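Flagellar motor switch protein FliG (Aquifex aeolicus, PDB 3HJL) probably forms, together with FliN, the rotor-mounted switch complex at the base of the flagellar basal body, which contacts motor components that set the direction of rotation. Local coordinates at residues 268-273 with 307-312; 253-258 with 276-281; 15-20 with 62-67. All coordinates share one frame; numbering follows the deposited sequence.

Contact 1. Residues 268-273 with 307-312; sequences LGAPED and KAQRQV
Gln309 lays the NH2 end of its side chain over the peptide that joins Gly269 to Ala270. NE2 is 3.2 Å from Gly269 O and 3.5 Å from Gly269 C; it stands above the carbonyl plane and approaches the oxygen at about a right angle to the C=O bond. The hydrogen bond to Gly269 O is weak, bent to 140° at the hydrogen. With CG placed beside the backbone N (chi1 -80°) and the chain extended beyond it (chi2 -174°), Gln309 spans the 8.5 Å between its CA and that of Gly269. Ala270 takes a marginal share, its N 3.9 Å from Gln309 NE2. Within the all-helical C-terminal domain, the contact ties the long helix 302-320 to the turn that leads out of helix 260-268, ahead of the N-cap residue Pro271. The same NE2 also donates to Ala266 O in the last turn of helix 260-268, and this is the stronger of its polar links. Its one amide nitrogen serves two backbone carbonyls, Gly269 O and Ala266 O. Only 73 Å² is buried between the two segments, while the neighbouring Ala308 packs on Thr262, Ile265 and Ala266.

Contact 2. Residues 253-258 with 276-281; sequences EILKVV and QKFLSN
Leu255 projects its CB toward helix 272-279, and the side chain does its touching only at the two methyls beyond CG. With CG set beside the backbone N (chi1 -71°), the fork straddles two features of the facing segment. CD1 lies 3.9 Å from Phe278 O and from Asn281 CB, and as far from Asn281 O. CD2 turns to the aromatic ring and approaches Phe278 CD1 at 4.0 Å, the two side chains slanting past each other. Ile254, one residue earlier, supplies the other half of the grip on the ring. Its CG2 meets Phe278 CE1 at 3.8 Å and lies near the ring plane, at the edge, and the two side chains cross at about a right angle. The two apolar approaches therefore reach adjacent ring carbons, CD1 and CE1. The contact joins two of the helices of the all-helical C-terminal domain, 248-255 and 272-279, with helix 260-268 between them in sequence; Leu263 of that helix touches both Leu255 and Phe278. Ile254 also touches Ile316 of helix 302-320, and the ring packs on Leu267 and Ile243 as well as on Leu263. No hydrogen bond crosses the contact; the polar ends of Asn281 and Ser280 turn to partners on their own side or to Asp248. Asn281 ND2 donates weakly to Lys277 O (N-H...O angle 127°) and bonds to Asp248 OD2, its stronger partner. Ser280 OG gives a firmer bond to Gln276 O, at 2.8 Å and in the carbonyl plane; that oxygen also takes Ser280 N.

Contact 3. Residues 15-20 with 62-67; sequences AAVLLL and EELLDE
Packing between helix 7-21 and helix 54-70 forms part of the all-helical N-terminal domain, and Leu64 carries this contact from one side against Val17 and Leu18 on the other. The CA atoms of Leu18 and Leu64 come within 8.1 Å, the shortest such spacing across the two segments, which places the closest backbone approach where the apolar contact lies. Both Val17 and Leu64 are buried, and each also packs on Ile85, so helix 78-88 covers the pair as the third helix. Ser21 OG, just after 15-20, hydrogen-bonds to Val17 O. Charges flank the apolar patch: Lys14, one residue before 15-20, makes salt bridges with both Glu63 and Glu67 on helix 54-70. Leu64 has a first torsion of -92°, away from the usual staggered value, consistent with its fitting between two neighbours. The two methyls of Leu64 divide the work. Leu64 CD2 lies 3.9 Å from both Leu18 CD2 and Leu18 CG, so the contact covers the branch point as well as the tip. Val17 and Leu18 both meet Leu64 at a slant and not end to end. Val17 CG1 reaches over because it lies anti to the backbone N (chi1 177°), and it comes to 4.1 Å from Leu64 CD1.

Contacts 1 and 2 sit together in the C-terminal domain, their centres 12 Å apart. Segment 268-273 of contact 1 runs into the start of helix 272-279, although its touching residues come just before that helix; contact 2 uses Phe278 farther along. Their segments alternate along the chain, and a hydrogen bond from Gln276 NE2 to Glu272 OE1 links them. Contact 3 belongs to the N-terminal domain and closes before either of the others opens. Its centre is 80 Å from that of contact 1 and 90 Å from that of contact 2, on the opposite side of the chain's centre, with nearest atoms about 58 and 72 Å apart. None lies at the EHPQR motif.

Contact 1. Residues 268-273 with 307-312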
loop_
_atom_site.group_PDB
_atom_site.type_symbol
_atom_site.label_atom_id
_atom_site.label_comp_id
_atom_site.label_asym_id
_atom_site.label_seq_id
_atom_site.Cartn_x
_atom_site.Cartn_y
_atom_site.Cartn_z
ATOM N N LEU A 268 15.496 -38.599 3.647
ATOM C CA LEU A 268 15.444 -38.705 2.175
ATOM C C LEU A 268 16.051 -37.479 1.500
ATOM O O LEU A 268 16.781 -37.610 0.518
ATOM C CB LEU A 268 14.003 -38.884 1.668
ATOM C CG LEU A 268 13.298 -40.212 1.904
ATOM C CD1 LEU A 268 11.861 -40.115 1.407
ATOM C CD2 LEU A 268 14.032 -41.347 1.194
ATOM N N GLY A 269 15.747 -36.296 2.038
ATOM C CA GLY A 269 16.315 -35.034 1.542
ATOM C C GLY A 269 17.495 -34.522 2.361
ATOM O O GLY A 269 17.754 -33.312 2.371
ATOM N N ALA A 270 18.225 -35.436 3.018
ATOM C CA ALA A 270 19.355 -35.078 3.884
ATOM C C ALA A 270 20.680 -35.459 3.217
ATOM O O ALA A 270 20.718 -36.418 2.430
ATOM C CB ALA A 270 19.234 -35.783 5.225
ATOM N N PRO A 271 21.772 -34.703 3.512
ATOM C CA PRO A 271 23.097 -35.083 3.012
ATOM C C PRO A 271 23.563 -36.426 3.564
ATOM O O PRO A 271 23.110 -36.845 4.630
ATOM C CB PRO A 271 24.003 -33.957 3.521
ATOM C CG PRO A 271 23.100 -32.828 3.793
ATOM C CD PRO A 271 21.827 -33.427 4.250
ATOM N N GLU A 272 24.484 -37.068 2.855
ATOM C CA GLU A 272 24.924 -38.424 3.191
ATOM C C GLU A 272 25.586 -38.528 4.566
ATOM O O GLU A 272 25.401 -39.528 5.271
ATOM C CB GLU A 272 25.874 -38.969 2.104
ATOM C CG GLU A 272 26.161 -40.475 2.188
ATOM C CD GLU A 272 24.898 -41.332 2.116
ATOM O OE1 GLU A 272 24.805 -42.320 2.879
ATOM O OE2 GLU A 272 23.984 -40.992 1.327
ATOM N N ASP A 273 26.354 -37.506 4.942
ATOM C CA ASP A 273 27.033 -37.498 6.243
ATOM C C ASP A 273 26.067 -37.388 7.438
ATOM O O ASP A 273 26.352 -37.917 8.511
ATOM C CB ASP A 273 28.113 -36.413 6.300
ATOM C CG ASP A 273 27.549 -35.009 6.239
ATOM O OD1 ASP A 273 26.902 -34.658 5.230
ATOM O OD2 ASP A 273 27.814 -34.243 7.181
ATOM N N LYS A 307 8.689 -31.127 6.135
ATOM C CA LYS A 307 7.882 -31.250 7.368
ATOM C C LYS A 307 8.525 -32.185 8.404
ATOM O O LYS A 307 8.558 -31.875 9.591
ATOM C CB LYS A 307 6.464 -31.739 7.037
ATOM C CG LYS A 307 5.516 -31.856 8.253
ATOM C CD LYS A 307 4.133 -32.376 7.858
ATOM C CE LYS A 307 3.303 -32.743 9.093
ATOM N NZ LYS A 307 2.000 -33.392 8.754
ATOM N N ALA A 308 8.978 -33.351 7.953
ATOM C CA ALA A 308 9.651 -34.309 8.825
ATOM C C ALA A 308 10.980 -33.739 9.351
ATOM O O ALA A 308 11.326 -33.952 10.514
ATOM C CB ALA A 308 9.878 -35.619 8.091
ATOM N N GLN A 309 11.712 -33.014 8.502
ATOM C CA GLN A 309 12.952 -32.348 8.929
ATOM C C GLN A 309 12.741 -31.322 10.050
ATOM O O GLN A 309 13.487 -31.332 11.036
ATOM C CB GLN A 309 13.682 -31.703 7.745
ATOM C CG GLN A 309 14.492 -32.709 6.933
ATOM C CD GLN A 309 15.333 -32.080 5.857
ATOM O OE1 GLN A 309 15.391 -30.861 5.728
ATOM N NE2 GLN A 309 16.014 -32.913 5.086
ATOM N N ARG A 310 11.716 -30.471 9.921
ATOM C CA ARG A 310 11.392 -29.508 10.991
ATOM C C ARG A 310 10.871 -30.189 12.258
ATOM O O ARG A 310 11.059 -29.664 13.351
ATOM C CB ARG A 310 10.428 -28.402 10.523
ATOM C CG ARG A 310 9.006 -28.832 10.184
ATOM C CD ARG A 310 8.131 -27.624 9.824
ATOM N NE ARG A 310 8.532 -27.011 8.544
ATOM C CZ ARG A 310 7.931 -27.174 7.353
ATOM N NH1 ARG A 310 6.828 -27.918 7.202
ATOM N NH2 ARG A 310 8.432 -26.550 6.284
ATOM N N GLN A 311 10.212 -31.345 12.104
ATOM C CA GLN A 311 9.745 -32.138 13.254
ATOM C C GLN A 311 10.920 -32.686 14.069
ATOM O O GLN A 311 10.895 -32.659 15.298
ATOM C CB GLN A 311 8.816 -33.279 12.809
ATOM C CG GLN A 311 7.374 -32.835 12.545
ATOM C CD GLN A 311 6.468 -33.961 12.049
ATOM O OE1 GLN A 311 6.929 -35.054 11.703
ATOM N NE2 GLN A 311 5.169 -33.690 12.007
ATOM N N VAL A 312 11.944 -33.176 13.377
ATOM C CA VAL A 312 13.179 -33.627 14.026
ATOM C C VAL A 312 13.860 -32.444 14.742
ATOM O O VAL A 312 14.336 -32.593 15.860
ATOM C CB VAL A 312 14.169 -34.253 12.994
ATOM C CG1 VAL A 312 15.508 -34.587 13.647
ATOM C CG2 VAL A 312 13.556 -35.495 12.341
#

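Contact 2. Residues 253-258 with 276-281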
loop_
_atom_site.group_PDB
_atom_site.type_symbol
_atom_site.label_atom_id
_atom_site.label_comp_id
_atom_site.label_asym_id
_atom_site.label_seq_id
_atom_site.Cartn_x
_atom_site.Cartn_y
_atom_site.Cartn_z
ATOM N N GLU A 253 20.122 -40.025 22.123
ATOM C CA GLU A 253 18.962 -39.471 22.831
ATOM C C GLU A 253 17.840 -39.041 21.880
ATOM O O GLU A 253 16.661 -39.125 22.233
ATOM C CB GLU A 253 19.378 -38.292 23.716
ATOM C CG GLU A 253 20.415 -38.620 24.796
ATOM C CD GLU A 253 19.973 -39.712 25.765
ATOM O OE1 GLU A 253 18.753 -39.867 26.005
ATOM O OE2 GLU A 253 20.859 -40.411 26.295
ATOM N N ILE A 254 18.214 -38.567 20.687
ATOM C CA ILE A 254 17.243 -38.203 19.649
ATOM C C ILE A 254 16.545 -39.462 19.101
ATOM O O ILE A 254 15.323 -39.479 18.935
ATOM C CB ILE A 254 17.917 -37.425 18.487
ATOM C CG1 ILE A 254 18.370 -36.041 18.954
ATOM C CG2 ILE A 254 16.952 -37.261 17.327
ATOM C CD1 ILE A 254 19.438 -35.423 18.065
ATOM N N LEU A 255 17.327 -40.511 18.836
ATOM C CA LEU A 255 16.792 -41.800 18.371
ATOM C C LEU A 255 15.838 -42.458 19.385
ATOM O O LEU A 255 14.957 -43.233 19.001
ATOM C CB LEU A 255 17.938 -42.761 18.026
ATOM C CG LEU A 255 18.743 -42.427 16.767
ATOM C CD1 LEU A 255 20.064 -43.188 16.740
ATOM C CD2 LEU A 255 17.924 -42.730 15.513
ATOM N N LYS A 256 16.029 -42.163 20.672
ATOM C CA LYS A 256 15.105 -42.613 21.729
ATOM C C LYS A 256 13.708 -41.946 21.674
ATOM O O LYS A 256 12.744 -42.531 22.147
ATOM C CB LYS A 256 15.731 -42.391 23.120
ATOM C CG LYS A 256 16.837 -43.387 23.466
ATOM C CD LYS A 256 17.595 -43.000 24.734
ATOM C CE LYS A 256 18.651 -44.051 25.087
ATOM N NZ LYS A 256 19.567 -43.615 26.180
ATOM N N VAL A 257 13.605 -40.758 21.067
ATOM C CA VAL A 257 12.344 -39.976 21.038
ATOM C C VAL A 257 11.669 -39.884 19.657
ATOM O O VAL A 257 10.445 -40.024 19.570
ATOM C CB VAL A 257 12.540 -38.535 21.617
ATOM C CG1 VAL A 257 13.685 -37.821 20.946
ATOM C CG2 VAL A 257 11.254 -37.715 21.490
ATOM N N VAL A 258 12.446 -39.640 18.595
ATOM C CA VAL A 258 11.864 -39.488 17.243
ATOM C C VAL A 258 11.217 -40.767 16.693
ATOM O O VAL A 258 11.685 -41.879 16.939
ATOM C CB VAL A 258 12.878 -38.942 16.155
ATOM C CG1 VAL A 258 13.261 -37.519 16.442
ATOM C CG2 VAL A 258 14.115 -39.830 16.025
ATOM N N GLN A 276 24.465 -40.931 7.683
ATOM C CA GLN A 276 25.412 -41.794 8.408
ATOM C C GLN A 276 25.554 -41.432 9.887
ATOM O O GLN A 276 25.866 -42.296 10.706
ATOM C CB GLN A 276 26.801 -41.792 7.739
ATOM C CG GLN A 276 26.851 -42.405 6.335
ATOM C CD GLN A 276 26.358 -43.849 6.280
ATOM O OE1 GLN A 276 26.458 -44.602 7.258
ATOM N NE2 GLN A 276 25.816 -44.238 5.127
ATOM N N LYS A 277 25.322 -40.167 10.224
ATOM C CA LYS A 277 25.358 -39.718 11.613
ATOM C C LYS A 277 24.286 -40.415 12.460
ATOM O O LYS A 277 24.549 -40.804 13.599
ATOM C CB LYS A 277 25.183 -38.201 11.675
ATOM C CG LYS A 277 25.453 -37.614 13.025
ATOM C CD LYS A 277 26.101 -36.239 12.938
ATOM C CE LYS A 277 26.593 -35.770 14.295
ATOM N NZ LYS A 277 27.657 -36.647 14.872
ATOM N N PHE A 278 23.091 -40.578 11.889
ATOM C CA PHE A 278 21.999 -41.302 12.551
ATOM C C PHE A 278 22.182 -42.822 12.460
ATOM O O PHE A 278 22.108 -43.513 13.475
ATOM C CB PHE A 278 20.633 -40.900 11.978
ATOM C CG PHE A 278 20.104 -39.600 12.524
ATOM C CD1 PHE A 278 19.553 -39.546 13.800
ATOM C CD2 PHE A 278 20.118 -38.438 11.753
ATOM C CE1 PHE A 278 19.050 -38.358 14.307
ATOM C CE2 PHE A 278 19.605 -37.237 12.256
ATOM C CZ PHE A 278 19.071 -37.199 13.526
ATOM N N LEU A 279 22.445 -43.318 11.249
ATOM C CA LEU A 279 22.635 -44.758 10.994
ATOM C C LEU A 279 23.759 -45.415 11.810
ATOM O O LEU A 279 23.622 -46.563 12.234
ATOM C CB LEU A 279 22.886 -45.012 9.501
ATOM C CG LEU A 279 21.716 -44.751 8.553
ATOM C CD1 LEU A 279 22.212 -44.719 7.118
ATOM C CD2 LEU A 279 20.600 -45.794 8.733
ATOM N N SER A 280 24.853 -44.691 12.034
ATOM C CA SER A 280 25.990 -45.220 12.802
ATOM C C SER A 280 25.717 -45.343 14.301
ATOM O O SER A 280 26.495 -45.977 15.008
ATOM C CB SER A 280 27.225 -44.345 12.603
ATOM O OG SER A 280 27.019 -43.060 13.155
ATOM N N ASN A 281 24.654 -44.697 14.784
ATOM C CA ASN A 281 24.257 -44.759 16.194
ATOM C C ASN A 281 23.100 -45.730 16.480
ATOM O O ASN A 281 22.690 -45.885 17.632
ATOM C CB ASN A 281 23.939 -43.348 16.698
ATOM C CG ASN A 281 25.199 -42.514 16.924
ATOM O OD1 ASN A 281 26.096 -42.921 17.657
ATOM N ND2 ASN A 281 25.266 -41.346 16.294
#

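Contact 3. Residues 15-20 with 62-67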
loop_
_atom_site.group_PDB
_atom_site.type_symbol
_atom_site.label_atom_id
_atom_site.label_comp_id
_atom_site.label_asym_id
_atom_site.label_seq_id
_atom_site.Cartn_x
_atom_site.Cartn_y
_atom_site.Cartn_z
ATOM N N ALA A 15 -36.276 31.651 -2.271
ATOM C CA ALA A 15 -36.518 32.657 -3.317
ATOM C C ALA A 15 -35.201 33.233 -3.867
ATOM O O ALA A 15 -35.041 33.370 -5.083
ATOM C CB ALA A 15 -37.387 33.773 -2.780
ATOM N N ALA A 16 -34.274 33.556 -2.962
ATOM C CA ALA A 16 -32.945 34.070 -3.327
ATOM C C ALA A 16 -32.161 33.079 -4.189
ATOM O O ALA A 16 -31.572 33.459 -5.203
ATOM C CB ALA A 16 -32.145 34.411 -2.069
ATOM N N VAL A 17 -32.166 31.812 -3.782
ATOM C CA VAL A 17 -31.459 30.764 -4.510
ATOM C C VAL A 17 -32.119 30.486 -5.861
ATOM O O VAL A 17 -31.422 30.333 -6.860
ATOM C CB VAL A 17 -31.341 29.460 -3.681
ATOM C CG1 VAL A 17 -30.667 28.366 -4.501
ATOM C CG2 VAL A 17 -30.541 29.712 -2.384
ATOM N N LEU A 18 -33.456 30.438 -5.886
ATOM C CA LEU A 18 -34.214 30.276 -7.133
ATOM C C LEU A 18 -33.894 31.376 -8.139
ATOM O O LEU A 18 -33.622 31.089 -9.311
ATOM C CB LEU A 18 -35.728 30.262 -6.874
ATOM C CG LEU A 18 -36.387 28.983 -6.353
ATOM C CD1 LEU A 18 -37.878 29.241 -6.050
ATOM C CD2 LEU A 18 -36.244 27.840 -7.369
ATOM N N LEU A 19 -33.915 32.628 -7.676
ATOM C CA LEU A 19 -33.596 33.788 -8.528
ATOM C C LEU A 19 -32.274 33.586 -9.290
ATOM O O LEU A 19 -32.196 33.824 -10.497
ATOM C CB LEU A 19 -33.524 35.075 -7.684
ATOM C CG LEU A 19 -33.245 36.408 -8.404
ATOM C CD1 LEU A 19 -34.408 36.786 -9.324
ATOM C CD2 LEU A 19 -32.974 37.511 -7.397
ATOM N N LEU A 20 -31.265 33.104 -8.577
ATOM C CA LEU A 20 -29.935 32.894 -9.141
ATOM C C LEU A 20 -29.748 31.563 -9.911
ATOM O O LEU A 20 -28.890 31.490 -10.782
ATOM C CB LEU A 20 -28.904 32.990 -8.016
ATOM C CG LEU A 20 -28.886 34.335 -7.278
ATOM C CD1 LEU A 20 -28.178 34.199 -5.950
ATOM C CD2 LEU A 20 -28.244 35.405 -8.150
ATOM N N GLU A 62 -32.714 19.064 -5.234
ATOM C CA GLU A 62 -33.728 18.125 -5.710
ATOM C C GLU A 62 -35.115 18.382 -5.116
ATOM O O GLU A 62 -36.122 18.077 -5.757
ATOM C CB GLU A 62 -33.286 16.690 -5.434
ATOM C CG GLU A 62 -32.157 16.238 -6.357
ATOM C CD GLU A 62 -31.571 14.899 -5.971
ATOM O OE1 GLU A 62 -32.051 14.286 -4.990
ATOM O OE2 GLU A 62 -30.618 14.459 -6.649
ATOM N N GLU A 63 -35.164 18.909 -3.892
ATOM C CA GLU A 63 -36.424 19.320 -3.291
ATOM C C GLU A 63 -36.947 20.529 -4.060
ATOM O O GLU A 63 -38.067 20.495 -4.552
ATOM C CB GLU A 63 -36.267 19.666 -1.810
ATOM C CG GLU A 63 -37.613 19.760 -1.068
ATOM C CD GLU A 63 -37.596 20.721 0.109
ATOM O OE1 GLU A 63 -37.307 21.928 -0.101
ATOM O OE2 GLU A 63 -37.941 20.280 1.230
ATOM N N LEU A 64 -36.116 21.570 -4.174
ATOM C CA LEU A 64 -36.444 22.800 -4.937
ATOM C C LEU A 64 -36.889 22.517 -6.361
ATOM O O LEU A 64 -37.817 23.153 -6.854
ATOM C CB LEU A 64 -35.243 23.765 -5.018
ATOM C CG LEU A 64 -35.041 24.862 -3.977
ATOM C CD1 LEU A 64 -33.726 25.599 -4.242
ATOM C CD2 LEU A 64 -36.203 25.840 -3.994
ATOM N N LEU A 65 -36.183 21.602 -7.029
ATOM C CA LEU A 65 -36.506 21.224 -8.399
ATOM C C LEU A 65 -37.895 20.580 -8.474
ATOM O O LEU A 65 -38.694 20.938 -9.335
ATOM C CB LEU A 65 -35.430 20.285 -8.959
ATOM C CG LEU A 65 -35.476 19.906 -10.445
ATOM C CD1 LEU A 65 -35.376 21.139 -11.348
ATOM C CD2 LEU A 65 -34.357 18.919 -10.758
ATOM N N ASP A 66 -38.179 19.653 -7.558
ATOM C CA ASP A 66 -39.496 18.994 -7.486
ATOM C C ASP A 66 -40.617 19.970 -7.105
ATOM O O ASP A 66 -41.743 19.857 -7.586
ATOM C CB ASP A 66 -39.454 17.845 -6.469
ATOM C CG ASP A 66 -40.763 17.065 -6.407
ATOM O OD1 ASP A 66 -41.234 16.582 -7.465
ATOM O OD2 ASP A 66 -41.312 16.923 -5.293
ATOM N N GLU A 67 -40.280 20.924 -6.244
ATOM C CA GLU A 67 -41.215 21.927 -5.733
ATOM C C GLU A 67 -41.669 22.882 -6.843
ATOM O O GLU A 67 -42.865 23.152 -6.981
ATOM C CB GLU A 67 -40.532 22.713 -4.594
ATOM C CG GLU A 67 -41.454 23.370 -3.602
ATOM C CD GLU A 67 -40.734 23.705 -2.297
ATOM O OE1 GLU A 67 -39.873 24.618 -2.296
ATOM O OE2 GLU A 67 -41.030 23.047 -1.273
#